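Local coordinates for Non-structural protein 2 (Bluetongue virus, PDB 1UTY) that binds single-stranded RNA through its amino-terminal domain, which is part of a longer viral phosphoprotein, at residues A[58-63]-A[77-82]; A[95-100]-A[125-130]. All blocks are in the same frame, centred on the assembly; numbering follows the deposited sequence.

In the fold
Interactions 1 and 2 follow one another along the chain, and their centres lie about 9 Å apart. Interaction 1 (58-63 with 77-82) is partly buried. Leu58, Val60, Leu77 and Leu79 form its buried core, and the prolines that follow lie at a more open end. Interaction 2 (95-100 with 125-130) lies at the surface. It is mainly a carboxylate gripped by backbone N-H groups and water, with Val128 packed beside it. Both reach the same mixed sheet, one through strands 56-59 and 73-79, the other through strand 97-110. They also touch: Met78 packs on Phe96 and Pro130, and Pro61 meets the backbone of Met125. Apolar packing thus gives way to a mixed, more polar contact.

Interaction 1. Residues A[58-63]-A[77-82]; sequences LNVPGP and LMLTPH
Leu58 holds CG anti to its backbone N (chi1 -178°), which turns its CD2 methyl toward Leu77 and Leu79. Those two leucines instead place CG beside the backbone N, with chi1 -49° in Leu79. Leu58 and Leu77 meet tip to tip, Leu58 CD2 lying 4.0 Å from Leu77 CD1. The same Leu58 methyl also approaches Leu79 CD1, at 4.2 Å. Val60 crosses Leu79 at a slant and touches that CD1 with its CG2. One methyl of Leu79 therefore serves two partners. The strands themselves stay well apart here, with 10.2 Å between Leu58 CA and Leu77 CA.

Further on, the chains close up at Pro63, where CA lies 3.1 Å from Leu79 O. Pro63 CB packs against Pro81 CD at 4.0 Å.

The contact joins strand 56-59 and the residues after it to strand 73-79 and the loop that follows. Three other strands separate these two in the sheet order, yet their leucines face each other. This is consistent with a strongly curved sheet folding round a hydrophobic interior. Strand 10-15 adds Ile12 against Leu58 and Leu77, and Val14 against Leu79. Tyr66 of strand 64-70 touches Val60 and Leu79, while strand 84-87 brings Ala86 to Leu77 and Val84 to Leu79.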
loop_
_atom_site.group_PDB
_atom_site.type_symbol
_atom_site.label_atom_id
_atom_site.label_comp_id
_atom_site.label_asym_id
_atom_site.label_seq_id
_atom_site.Cartn_x
_atom_site.Cartn_y
_atom_site.Cartn_z
ATOM N N LEU A 58 13.362 -2.176 5.539
ATOM C CA LEU A 58 12.803 -2.501 4.257
ATOM C C LEU A 58 13.561 -3.707 3.709
ATOM O O LEU A 58 14.653 -3.583 3.142
ATOM C CB LEU A 58 12.902 -1.293 3.326
ATOM C CG LEU A 58 12.308 -1.453 1.921
ATOM C CD1 LEU A 58 10.857 -1.997 1.996
ATOM C CD2 LEU A 58 12.397 -0.121 1.155
ATOM N N ASN A 59 12.978 -4.877 3.937
ATOM C CA ASN A 59 13.478 -6.140 3.429
ATOM C C ASN A 59 12.965 -6.263 1.995
ATOM O O ASN A 59 11.743 -6.344 1.768
ATOM C CB ASN A 59 12.945 -7.253 4.331
ATOM C CG ASN A 59 13.418 -8.666 3.932
ATOM O OD1 ASN A 59 13.990 -8.880 2.880
ATOM N ND2 ASN A 59 13.125 -9.635 4.786
ATOM N N VAL A 60 13.873 -6.210 1.019
ATOM C CA VAL A 60 13.479 -6.428 -0.382
ATOM C C VAL A 60 14.259 -7.572 -1.022
ATOM O O VAL A 60 15.347 -7.889 -0.561
ATOM C CB VAL A 60 13.562 -5.128 -1.265
ATOM C CG1 VAL A 60 12.779 -3.989 -0.634
ATOM C CG2 VAL A 60 14.985 -4.718 -1.544
ATOM N N PRO A 61 13.700 -8.198 -2.062
ATOM C CA PRO A 61 14.391 -9.280 -2.786
ATOM C C PRO A 61 15.196 -8.827 -4.026
ATOM O O PRO A 61 15.901 -9.656 -4.617
ATOM C CB PRO A 61 13.229 -10.169 -3.228
ATOM C CG PRO A 61 12.131 -9.140 -3.550
ATOM C CD PRO A 61 12.343 -7.972 -2.598
ATOM N N GLY A 62 15.097 -7.550 -4.395
ATOM C CA GLY A 62 15.748 -7.008 -5.577
ATOM C C GLY A 62 15.196 -5.633 -5.953
ATOM O O GLY A 62 14.451 -5.007 -5.172
ATOM N N PRO A 63 15.517 -5.165 -7.157
ATOM C CA PRO A 63 15.111 -3.817 -7.583
ATOM C C PRO A 63 13.592 -3.697 -7.712
ATOM O O PRO A 63 12.905 -4.706 -7.889
ATOM C CB PRO A 63 15.803 -3.624 -8.944
ATOM C CG PRO A 63 16.268 -4.971 -9.381
ATOM C CD PRO A 63 16.239 -5.900 -8.206
ATOM N N LEU A 77 10.171 4.836 -2.610
ATOM C CA LEU A 77 11.559 4.552 -2.938
ATOM C C LEU A 77 11.695 3.817 -4.266
ATOM O O LEU A 77 10.989 2.828 -4.532
ATOM C CB LEU A 77 12.221 3.732 -1.837
ATOM C CG LEU A 77 12.185 4.260 -0.410
ATOM C CD1 LEU A 77 11.068 3.537 0.387
ATOM C CD2 LEU A 77 13.549 4.070 0.239
ATOM N N MET A 78 12.601 4.322 -5.093
ATOM C CA MET A 78 13.051 3.599 -6.270
ATOM C C MET A 78 14.403 2.967 -5.977
ATOM O O MET A 78 15.404 3.669 -5.808
ATOM C CB MET A 78 13.163 4.538 -7.465
ATOM C CG MET A 78 11.851 5.120 -7.936
ATOM S SD MET A 78 10.641 3.852 -8.377
ATOM C CE MET A 78 9.403 4.891 -9.033
ATOM N N LEU A 79 14.432 1.643 -5.891
ATOM C CA LEU A 79 15.701 0.939 -5.680
ATOM C C LEU A 79 16.080 0.226 -6.948
ATOM O O LEU A 79 15.403 -0.736 -7.343
ATOM C CB LEU A 79 15.607 -0.053 -4.510
ATOM C CG LEU A 79 15.018 0.497 -3.205
ATOM C CD1 LEU A 79 14.947 -0.602 -2.151
ATOM C CD2 LEU A 79 15.810 1.752 -2.682
ATOM N N THR A 80 17.131 0.699 -7.609
ATOM C CA THR A 80 17.579 0.042 -8.822
ATOM C C THR A 80 18.918 -0.617 -8.575
ATOM O O THR A 80 19.478 -0.459 -7.485
ATOM C CB THR A 80 17.644 1.021 -10.039
ATOM O OG1 THR A 80 18.749 1.911 -9.882
ATOM C CG2 THR A 80 16.408 1.925 -10.087
ATOM N N PRO A 81 19.430 -1.357 -9.571
ATOM C CA PRO A 81 20.795 -1.887 -9.502
ATOM C C PRO A 81 21.812 -0.755 -9.530
ATOM O O PRO A 81 22.934 -0.932 -9.064
ATOM C CB PRO A 81 20.928 -2.738 -10.783
ATOM C CG PRO A 81 19.545 -2.918 -11.314
ATOM C CD PRO A 81 18.752 -1.738 -10.826
ATOM N N HIS A 82 21.429 0.403 -10.062
ATOM C CA HIS A 82 22.396 1.488 -10.242
ATOM C C HIS A 82 22.056 2.782 -9.503
ATOM O O HIS A 82 22.689 3.792 -9.736
ATOM C CB HIS A 82 22.572 1.785 -11.736
ATOM C CG HIS A 82 23.034 0.605 -12.535
ATOM N ND1 HIS A 82 24.228 -0.043 -12.283
ATOM C CD2 HIS A 82 22.456 -0.053 -13.568
ATOM C CE1 HIS A 82 24.368 -1.044 -13.135
ATOM N NE2 HIS A 82 23.306 -1.072 -13.925
#

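Interaction 2. Residues A[95-100]-A[125-130]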
loop_
_atom_site.group_PDB
_atom_site.type_symbol
_atom_site.label_atom_id
_atom_site.label_comp_id
_atom_site.label_asym_id
_atom_site.label_seq_id
_atom_site.Cartn_x
_atom_site.Cartn_y
_atom_site.Cartn_z
ATOM N N LYS A 95 4.137 4.092 -10.422
ATOM C CA LYS A 95 3.536 3.008 -9.643
ATOM C C LYS A 95 4.530 2.566 -8.557
ATOM O O LYS A 95 5.747 2.616 -8.770
ATOM C CB LYS A 95 3.299 1.759 -10.524
ATOM C CG LYS A 95 2.231 1.843 -11.600
ATOM C CD LYS A 95 1.858 0.439 -12.165
ATOM C CE LYS A 95 1.818 0.462 -13.702
ATOM N NZ LYS A 95 0.644 -0.243 -14.361
ATOM N N PHE A 96 3.998 2.066 -7.437
ATOM C CA PHE A 96 4.801 1.444 -6.392
ATOM C C PHE A 96 4.130 0.201 -5.858
ATOM O O PHE A 96 2.908 0.092 -5.865
ATOM C CB PHE A 96 4.978 2.400 -5.213
ATOM C CG PHE A 96 5.643 3.660 -5.582
ATOM C CD1 PHE A 96 4.905 4.715 -6.111
ATOM C CD2 PHE A 96 7.009 3.785 -5.442
ATOM C CE1 PHE A 96 5.536 5.876 -6.491
ATOM C CE2 PHE A 96 7.640 4.917 -5.816
ATOM C CZ PHE A 96 6.920 5.977 -6.349
ATOM N N GLU A 97 4.940 -0.717 -5.351
ATOM C CA GLU A 97 4.426 -1.756 -4.482
ATOM C C GLU A 97 4.134 -1.155 -3.102
ATOM O O GLU A 97 5.053 -0.742 -2.393
ATOM C CB GLU A 97 5.432 -2.889 -4.362
ATOM C CG GLU A 97 4.952 -4.007 -3.455
ATOM C CD GLU A 97 5.969 -5.108 -3.278
ATOM O OE1 GLU A 97 6.925 -5.199 -4.085
ATOM O OE2 GLU A 97 5.808 -5.893 -2.323
ATOM N N GLY A 98 2.854 -1.102 -2.738
ATOM C CA GLY A 98 2.432 -0.735 -1.396
ATOM C C GLY A 98 2.928 -1.734 -0.364
ATOM O O GLY A 98 2.485 -2.863 -0.295
ATOM N N VAL A 99 3.890 -1.310 0.434
ATOM C CA VAL A 99 4.482 -2.170 1.436
ATOM C C VAL A 99 3.859 -1.771 2.764
ATOM O O VAL A 99 3.762 -0.571 3.082
ATOM C CB VAL A 99 6.022 -1.984 1.479
ATOM C CG1 VAL A 99 6.649 -2.832 2.570
ATOM C CG2 VAL A 99 6.643 -2.304 0.114
ATOM N N SER A 100 3.421 -2.774 3.516
ATOM C CA SER A 100 2.882 -2.573 4.854
ATOM C C SER A 100 3.956 -2.529 5.962
ATOM O O SER A 100 5.049 -3.110 5.843
ATOM C CB SER A 100 1.876 -3.683 5.183
ATOM O OG SER A 100 0.643 -3.471 4.516
ATOM N N MET A 125 7.872 -7.388 -2.046
ATOM C CA MET A 125 7.958 -8.595 -2.850
ATOM C C MET A 125 8.657 -8.345 -4.199
ATOM O O MET A 125 9.014 -9.293 -4.890
ATOM C CB MET A 125 6.560 -9.213 -3.040
ATOM C CG MET A 125 5.948 -9.834 -1.745
ATOM S SD MET A 125 7.011 -11.057 -0.858
ATOM C CE MET A 125 6.975 -12.460 -2.024
ATOM N N GLY A 126 8.863 -7.082 -4.556
ATOM C CA GLY A 126 9.585 -6.743 -5.766
ATOM C C GLY A 126 8.821 -6.967 -7.059
ATOM O O GLY A 126 9.419 -7.324 -8.074
ATOM N N ILE A 127 7.510 -6.731 -7.029
ATOM C CA ILE A 127 6.627 -6.942 -8.181
ATOM C C ILE A 127 6.293 -5.676 -8.996
ATOM O O ILE A 127 5.596 -5.765 -10.010
ATOM C CB ILE A 127 5.305 -7.622 -7.716
ATOM C CG1 ILE A 127 4.521 -6.704 -6.765
ATOM C CG2 ILE A 127 5.586 -9.013 -7.073
ATOM C CD1 ILE A 127 3.096 -7.196 -6.507
ATOM N N VAL A 128 6.733 -4.500 -8.541
ATOM C CA VAL A 128 6.610 -3.293 -9.353
ATOM C C VAL A 128 8.015 -2.794 -9.685
ATOM O O VAL A 128 8.806 -2.478 -8.783
ATOM C CB VAL A 128 5.785 -2.161 -8.663
ATOM C CG1 VAL A 128 5.725 -0.911 -9.552
ATOM C CG2 VAL A 128 4.360 -2.629 -8.297
ATOM N N GLN A 129 8.313 -2.734 -10.977
ATOM C CA GLN A 129 9.596 -2.271 -11.456
ATOM C C GLN A 129 9.721 -0.779 -11.202
ATOM O O GLN A 129 8.702 -0.070 -11.146
ATOM C CB GLN A 129 9.747 -2.550 -12.953
ATOM C CG GLN A 129 9.858 -4.023 -13.321
ATOM C CD GLN A 129 9.665 -4.237 -14.809
ATOM O OE1 GLN A 129 8.653 -4.815 -15.241
ATOM N NE2 GLN A 129 10.619 -3.763 -15.601
ATOM N N PRO A 130 10.959 -0.302 -11.047
ATOM C CA PRO A 130 11.208 1.118 -10.852
ATOM C C PRO A 130 10.807 1.896 -12.109
ATOM O O PRO A 130 10.917 1.376 -13.223
ATOM C CB PRO A 130 12.726 1.174 -10.667
ATOM C CG PRO A 130 13.111 -0.224 -10.252
ATOM C CD PRO A 130 12.214 -1.079 -11.062
HETATM O O HOH W 1 7.664 2.450 -10.779
HETATM O O HOH W 2 8.029 -3.647 -6.048
#
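The touching parts, 95-97 and 125-128, run in nearly opposite directions (176° between them), and they come nearest at Glu97 and Val128, whose CA atoms are 5.6 Å apart. Glu97 carries the polar side of the contact. With CG anti to the backbone N (chi1 180°) and the rest extended, the side chain carries its carboxylate out to the turn at 125-127. Met125 N donates to Glu97 OE2 at 2.6 Å in a fairly straight bond (164°). Gly126 N donates to Glu97 OE1 at 2.7 Å, but along a more bent path. Both oxygens use their syn lone pairs. Ile127 N adds a weak bond to OE1.

Val128 supplies the apolar side. Its CG1 packs against Lys95 CB at 3.7 Å, and its CG2 lies over the backbone at Glu97 N, 3.6 Å away. Two waters complete the contact. One donates to Lys95 O and Gln129 O; the other accepts from Val128 N and donates to Glu97 OE1.

Strand 97-110 is thus joined to the loop that follows strand 113-123. Gly126 has positive phi, a conformation that favours glycine. Two N-H bonds and a weaker third from residues 125-127 converge on the Glu97 carboxylate, which would probably stabilise its negative charge and hold the loop in a defined shape.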